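Local coordinates for putative cell filamentation protein (Bartonella quintana, PDB 4N67) that probably transfers AMP from ATP to target proteins through its Fic domain, as a Bartonella effector delivered into host cells, and binds ADP, at residues P84-F87 with S91-C94; Y13-K16 with L21-K24; T64-L69 with F74-V79. The protein carries 2 engineered substitutions. All coordinates share one frame; numbering follows the deposited sequence. Where two conformers were deposited one is given.

Contact 1 of 3, residues P84-F87 with S91-C94; sequences PFTF and STAC
T86 and T92 face each other across a short antiparallel beta hairpin, strand 85-86 against strand 92-93, which probably corresponds to the flap that guides target segments in Fic enzymes. The two threonines form a non-hydrogen-bonded pair with CA atoms 4.2 Å apart. Each sets its hydroxyl beside its own backbone N and its methyl anti to it (chi1 -57° and -59°), which brings T86 OG1 within 2.9 Å of T92 OG1 in a hydrogen bond. Beta-branched residues suit extended strands, and the T92 methyl also finds an apolar partner, its CG2 resting 3.7 Å from P84 CB. On the other face lie F85 and A93, a hydrogen-bonded pair: F85 N donates to A93 O at 2.9 Å and A93 N returns to F85 O. The small A93 leaves space for F87, whose ring approaches rim first, while F85 CE2 lies over one F87 face near its rim, 3.9 Å above the plane. K22 makes a cation-pi contact with F87, and S91 OG bonds to D89. Near the turn, F87 N donates to S91 O at 2.8 Å, almost in line with the carbonyl, and beyond it F87 CE1 meets A93 CB at 3.8 Å.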
# COMPACT_ATOMS: atom_id res chain seq x y z
N PRO A 84 -8.55 16.45 4.25
CA PRO A 84 -8.90 16.66 5.66
C PRO A 84 -9.87 15.59 6.12
O PRO A 84 -10.78 15.21 5.35
CB PRO A 84 -9.57 18.03 5.67
CG PRO A 84 -9.08 18.70 4.43
CD PRO A 84 -8.97 17.60 3.43
N PHE A 85 -9.65 15.07 7.32
CA PHE A 85 -10.53 14.03 7.88
C PHE A 85 -10.97 14.49 9.25
O PHE A 85 -10.13 14.77 10.09
CB PHE A 85 -9.84 12.67 8.04
CG PHE A 85 -10.72 11.68 8.73
CD1 PHE A 85 -11.78 11.08 8.04
CD2 PHE A 85 -10.62 11.45 10.10
CE1 PHE A 85 -12.66 10.22 8.66
CE2 PHE A 85 -11.51 10.60 10.70
CZ PHE A 85 -12.54 9.99 10.00
N THR A 86 -12.27 14.53 9.49
CA THR A 86 -12.79 14.95 10.79
C THR A 86 -13.19 13.72 11.60
O THR A 86 -14.08 12.96 11.22
CB THR A 86 -13.96 15.90 10.63
OG1 THR A 86 -13.54 17.03 9.84
CG2 THR A 86 -14.44 16.40 11.98
N PHE A 87 -12.56 13.58 12.76
CA PHE A 87 -12.87 12.49 13.66
C PHE A 87 -14.22 12.72 14.35
O PHE A 87 -14.74 13.81 14.40
CB PHE A 87 -11.80 12.40 14.75
CG PHE A 87 -10.47 11.84 14.30
CD1 PHE A 87 -9.47 12.67 13.82
CD2 PHE A 87 -10.22 10.48 14.42
CE1 PHE A 87 -8.25 12.16 13.44
CE2 PHE A 87 -8.98 9.95 14.05
CZ PHE A 87 -7.99 10.81 13.56
N SER A 91 -12.20 16.97 15.81
CA SER A 91 -10.93 17.51 15.31
C SER A 91 -10.68 16.99 13.91
O SER A 91 -11.23 15.96 13.52
CB SER A 91 -9.77 17.13 16.24
OG SER A 91 -9.45 15.75 16.16
N THR A 92 -9.84 17.73 13.18
CA THR A 92 -9.57 17.42 11.78
C THR A 92 -8.08 17.19 11.59
O THR A 92 -7.26 17.95 12.13
CB THR A 92 -10.10 18.53 10.86
OG1 THR A 92 -11.52 18.66 11.05
CG2 THR A 92 -9.84 18.23 9.40
N ALA A 93 -7.74 16.12 10.87
CA ALA A 93 -6.34 15.73 10.65
C ALA A 93 -6.05 15.53 9.17
O ALA A 93 -6.94 15.17 8.40
CB ALA A 93 -6.03 14.44 11.40
N CYS A 94 -4.81 15.77 8.81
CA CYS A 94 -4.25 15.37 7.54
C CYS A 94 -2.74 15.50 7.63
O CYS A 94 -2.22 16.05 8.60
CB CYS A 94 -4.80 16.19 6.39
SG CYS A 94 -4.50 17.96 6.54

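Contact 2 of 3, residues Y13-K16 with L21-K24; sequences YFYK and LKNK
Y15 and K22 both turn CG beside their own backbone N (chi1 -67° and -68°), which lays the phenol ring over the start of the lysine chain. K22 CA sits over one face, 3.9 Å from the centroid of the Y15 ring, and K22 CG lies over the rim of that face. The phenol reaches past them to the next residue: N23 N donates to Y15 OH at 3.0 Å, with an almost straight N-H...O angle of 175°. A tyrosine fits because one ring supplies both an apolar face and a polar end. N23 holds its amide at the ring edge, and its ND2 also donates to L21 O at 3.0 Å, within the amide plane. Its other end, OD1, takes the N-H of H25, closing an Asx turn in the irregular N-terminal chain that leads into helix 30-48. Across this chain F14 and L21 make a single backbone bridge. Y13 O accepts K22 N at 2.9 Å, and a water hydrogen-bonded to both Y13 O and K22 O adds a second link. L21 sends CD2 over one face of the F14 ring, 4.1 Å from its centroid, a CH-pi contact well served by a branched aliphatic tip. The K22 chain runs extended past F14 O, its CE 3.3 Å from that oxygen, carrying NZ to a salt bridge with D89 and a hydrogen bond to N12 O.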
# COMPACT_ATOMS: atom_id res chain seq x y z
N TYR A 13 -3.97 13.41 14.64
CA TYR A 13 -3.99 11.94 14.49
C TYR A 13 -3.75 11.21 15.80
O TYR A 13 -4.02 10.03 15.87
CB TYR A 13 -2.92 11.49 13.48
CG TYR A 13 -3.30 11.63 12.02
CD1 TYR A 13 -4.30 10.87 11.45
CD2 TYR A 13 -2.63 12.55 11.20
CE1 TYR A 13 -4.62 10.96 10.11
CE2 TYR A 13 -2.94 12.64 9.86
CZ TYR A 13 -3.94 11.89 9.31
OH TYR A 13 -4.23 12.01 7.95
N PHE A 14 -3.21 11.89 16.80
CA PHE A 14 -2.81 11.28 18.06
C PHE A 14 -3.69 11.74 19.20
O PHE A 14 -4.19 12.88 19.18
CB PHE A 14 -1.39 11.72 18.40
CG PHE A 14 -0.34 11.25 17.45
CD1 PHE A 14 0.20 9.98 17.56
CD2 PHE A 14 0.20 12.10 16.50
CE1 PHE A 14 1.20 9.53 16.71
CE2 PHE A 14 1.21 11.66 15.66
CZ PHE A 14 1.71 10.38 15.77
N TYR A 15 -3.82 10.91 20.23
CA TYR A 15 -4.43 11.38 21.48
C TYR A 15 -3.58 12.51 22.06
O TYR A 15 -2.39 12.59 21.78
CB TYR A 15 -4.57 10.23 22.49
CG TYR A 15 -5.56 9.18 22.02
CD1 TYR A 15 -6.90 9.50 21.87
CD2 TYR A 15 -5.15 7.90 21.68
CE1 TYR A 15 -7.82 8.56 21.40
CE2 TYR A 15 -6.06 6.96 21.22
CZ TYR A 15 -7.37 7.29 21.08
OH TYR A 15 -8.25 6.34 20.57
N LYS A 16 -4.21 13.36 22.84
CA LYS A 16 -3.57 14.54 23.43
C LYS A 16 -2.32 14.14 24.19
O LYS A 16 -2.36 13.22 25.02
CB LYS A 16 -4.55 15.24 24.38
N LEU A 21 -1.67 6.75 18.13
CA LEU A 21 -2.64 7.13 17.12
C LEU A 21 -4.04 6.85 17.65
O LEU A 21 -4.30 5.77 18.19
CB LEU A 21 -2.44 6.34 15.83
CG LEU A 21 -1.16 6.66 15.04
CD1 LEU A 21 -0.85 5.62 13.97
CD2 LEU A 21 -1.31 8.03 14.42
N LYS A 22 -4.94 7.81 17.44
CA LYS A 22 -6.34 7.60 17.72
C LYS A 22 -6.81 6.32 17.01
O LYS A 22 -6.56 6.12 15.83
CB LYS A 22 -7.17 8.79 17.23
CG LYS A 22 -6.93 10.08 18.00
CD LYS A 22 -7.70 11.26 17.44
CE LYS A 22 -7.34 12.54 18.19
NZ LYS A 22 -8.08 13.69 17.60
N ASN A 23 -7.56 5.50 17.73
CA ASN A 23 -7.97 4.21 17.19
C ASN A 23 -9.30 3.80 17.78
O ASN A 23 -9.77 4.37 18.77
CB ASN A 23 -6.91 3.13 17.45
CG ASN A 23 -6.73 2.83 18.92
OD1 ASN A 23 -7.43 1.98 19.49
ND2 ASN A 23 -5.85 3.57 19.60
N LYS A 24 -9.89 2.77 17.18
CA LYS A 24 -11.22 2.30 17.58
C LYS A 24 -11.19 1.14 18.56
O LYS A 24 -12.24 0.68 19.00
CB LYS A 24 -12.00 1.92 16.32
CG LYS A 24 -12.28 3.15 15.46
CD LYS A 24 -12.77 2.84 14.06
CE LYS A 24 -14.02 1.99 14.01
NZ LYS A 24 -14.65 2.08 12.67
O HOH W 1 -5.38 8.06 14.11

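Contact 3 of 3, residues T64-L69 with F74-V79; sequences TIHWCL and FEWAGV
Helix 59-70 of the Fic domain presents H66 and W67 to two overlapping beta turns in the loop that follows it, a type I turn from F74 to A77 and a type II turn from W76 to V79. H66 spans the junction with its imidazole. With CG anti to the backbone N (chi1 -169°), ND1 faces the loop and accepts G78 N at 2.9 Å; the N-H...N angle is 174° and the donor lies close to the ring plane. On the other side of the ring NE2 donates to K157 O, in the Fic signature loop, a pattern consistent with a neutral ring protonated on NE2. Histidine is suited to this buried post because it can accept from one backbone segment while donating to another; F155 and F70 stack on it. W76 meets H66 rim to rim, with W76 CZ3 3.6 Å from H66 CE1 and the ring planes 26° apart. F74 CB in turn lies over a face of W76. G78 occupies the third place of the type II turn with a positive phi, where a side chain would collide with the preceding carbonyl and crowd W67. The small A77 lets the turn come close to the helix, its CB 3.9 Å from W67 CA, and the W67 indole meets it edge-on, CD1 standing 3.4 Å from A77 O.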
# COMPACT_ATOMS: atom_id res chain seq x y z
N THR A 64 -10.34 1.25 -1.18
CA THR A 64 -11.15 0.14 -0.69
C THR A 64 -10.31 -0.89 0.08
O THR A 64 -10.70 -1.34 1.15
CB THR A 64 -11.91 -0.54 -1.82
OG1 THR A 64 -12.97 0.34 -2.23
CG2 THR A 64 -12.51 -1.83 -1.39
N ILE A 65 -9.15 -1.26 -0.46
CA ILE A 65 -8.27 -2.14 0.27
C ILE A 65 -7.89 -1.58 1.62
O ILE A 65 -7.99 -2.27 2.65
CB ILE A 65 -6.99 -2.47 -0.53
CG1 ILE A 65 -7.34 -3.22 -1.82
CG2 ILE A 65 -6.01 -3.26 0.30
CD1 ILE A 65 -6.18 -3.32 -2.78
N HIS A 66 -7.47 -0.32 1.65
CA HIS A 66 -7.06 0.29 2.91
C HIS A 66 -8.25 0.28 3.88
O HIS A 66 -8.11 -0.01 5.06
CB HIS A 66 -6.58 1.71 2.71
CG HIS A 66 -5.93 2.29 3.91
ND1 HIS A 66 -6.61 3.02 4.86
CD2 HIS A 66 -4.64 2.27 4.30
CE1 HIS A 66 -5.76 3.42 5.79
NE2 HIS A 66 -4.56 2.96 5.48
N TRP A 67 -9.43 0.59 3.38
CA TRP A 67 -10.63 0.60 4.22
C TRP A 67 -10.87 -0.82 4.79
O TRP A 67 -11.11 -1.00 5.98
CB TRP A 67 -11.86 1.07 3.46
CG TRP A 67 -13.06 1.14 4.35
CD1 TRP A 67 -13.39 2.20 5.16
CD2 TRP A 67 -14.03 0.13 4.56
NE1 TRP A 67 -14.56 1.88 5.86
CE2 TRP A 67 -14.95 0.62 5.51
CE3 TRP A 67 -14.20 -1.15 4.04
CZ2 TRP A 67 -16.05 -0.13 5.96
CZ3 TRP A 67 -15.34 -1.93 4.53
CH2 TRP A 67 -16.21 -1.39 5.45
N CYS A 68 -10.81 -1.85 3.95
CA CYS A 68 -11.07 -3.21 4.43
C CYS A 68 -10.05 -3.59 5.49
O CYS A 68 -10.40 -4.14 6.54
CB CYS A 68 -11.06 -4.19 3.26
SG CYS A 68 -12.46 -4.01 2.13
N LEU A 69 -8.79 -3.30 5.23
CA LEU A 69 -7.74 -3.70 6.18
C LEU A 69 -7.79 -2.91 7.48
O LEU A 69 -7.49 -3.48 8.54
CB LEU A 69 -6.32 -3.57 5.56
CG LEU A 69 -6.05 -4.43 4.33
CD1 LEU A 69 -4.64 -4.19 3.81
CD2 LEU A 69 -6.29 -5.92 4.57
N PHE A 74 -8.86 2.31 12.43
CA PHE A 74 -8.80 3.76 12.27
C PHE A 74 -10.08 4.33 11.65
O PHE A 74 -10.57 3.78 10.65
CB PHE A 74 -7.63 4.15 11.36
CG PHE A 74 -6.29 3.80 11.90
CD1 PHE A 74 -5.90 4.24 13.17
CD2 PHE A 74 -5.39 3.02 11.17
CE1 PHE A 74 -4.64 3.94 13.67
CE2 PHE A 74 -4.13 2.71 11.68
CZ PHE A 74 -3.76 3.18 12.93
N GLU A 75 -10.56 5.44 12.21
CA GLU A 75 -11.74 6.16 11.67
C GLU A 75 -11.52 6.62 10.23
O GLU A 75 -12.47 6.64 9.42
CB GLU A 75 -12.13 7.36 12.52
CG GLU A 75 -12.73 6.99 13.88
CD GLU A 75 -13.09 8.21 14.69
OE1 GLU A 75 -13.65 9.16 14.12
OE2 GLU A 75 -12.84 8.21 15.90
N TRP A 76 -10.26 6.94 9.92
CA TRP A 76 -9.88 7.45 8.60
C TRP A 76 -9.47 6.36 7.63
O TRP A 76 -8.91 6.67 6.56
CB TRP A 76 -8.75 8.51 8.72
CG TRP A 76 -7.64 8.09 9.61
CD1 TRP A 76 -7.51 8.34 10.97
CD2 TRP A 76 -6.49 7.30 9.26
NE1 TRP A 76 -6.38 7.76 11.45
CE2 TRP A 76 -5.72 7.14 10.42
CE3 TRP A 76 -6.00 6.78 8.06
CZ2 TRP A 76 -4.52 6.44 10.42
CZ3 TRP A 76 -4.82 6.08 8.07
CH2 TRP A 76 -4.10 5.91 9.26
N ALA A 77 -9.76 5.09 7.91
CA ALA A 77 -9.41 4.04 6.95
C ALA A 77 -10.04 4.38 5.59
O ALA A 77 -11.20 4.75 5.51
CB ALA A 77 -9.90 2.67 7.40
N GLY A 78 -9.25 4.18 4.54
CA GLY A 78 -9.69 4.46 3.17
C GLY A 78 -9.52 5.90 2.74
O GLY A 78 -9.79 6.20 1.59
N VAL A 79 -9.11 6.78 3.64
CA VAL A 79 -9.00 8.22 3.34
C VAL A 79 -7.52 8.56 3.17
O VAL A 79 -6.69 8.22 4.02
CB VAL A 79 -9.63 9.07 4.47
CG1 VAL A 79 -9.58 10.56 4.10
CG2 VAL A 79 -11.04 8.63 4.76

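In the fold
The contacts follow one another along the chain, but W76 and K22 bind them into one region. W76 of contact 3 meets Y13 of contact 2 edge-to-face, and W76 CD1 lies 3.6 Å from F87 CZ of contact 1. K22 of contact 2 packs against the hairpin, its CB 3.8 Å from F87 CE2, while K22 O approaches F74 CD1 of contact 3 at 3.3 Å. The centres of contacts 1 and 2 are about 11 Å apart, those of 1 and 3 about 14 Å. Toward the nucleotide site, the side chains of H66 and L21 lie about 7 and 8 Å from ADP, and both touch or bond K157, which places both contacts against the Fic signature loop.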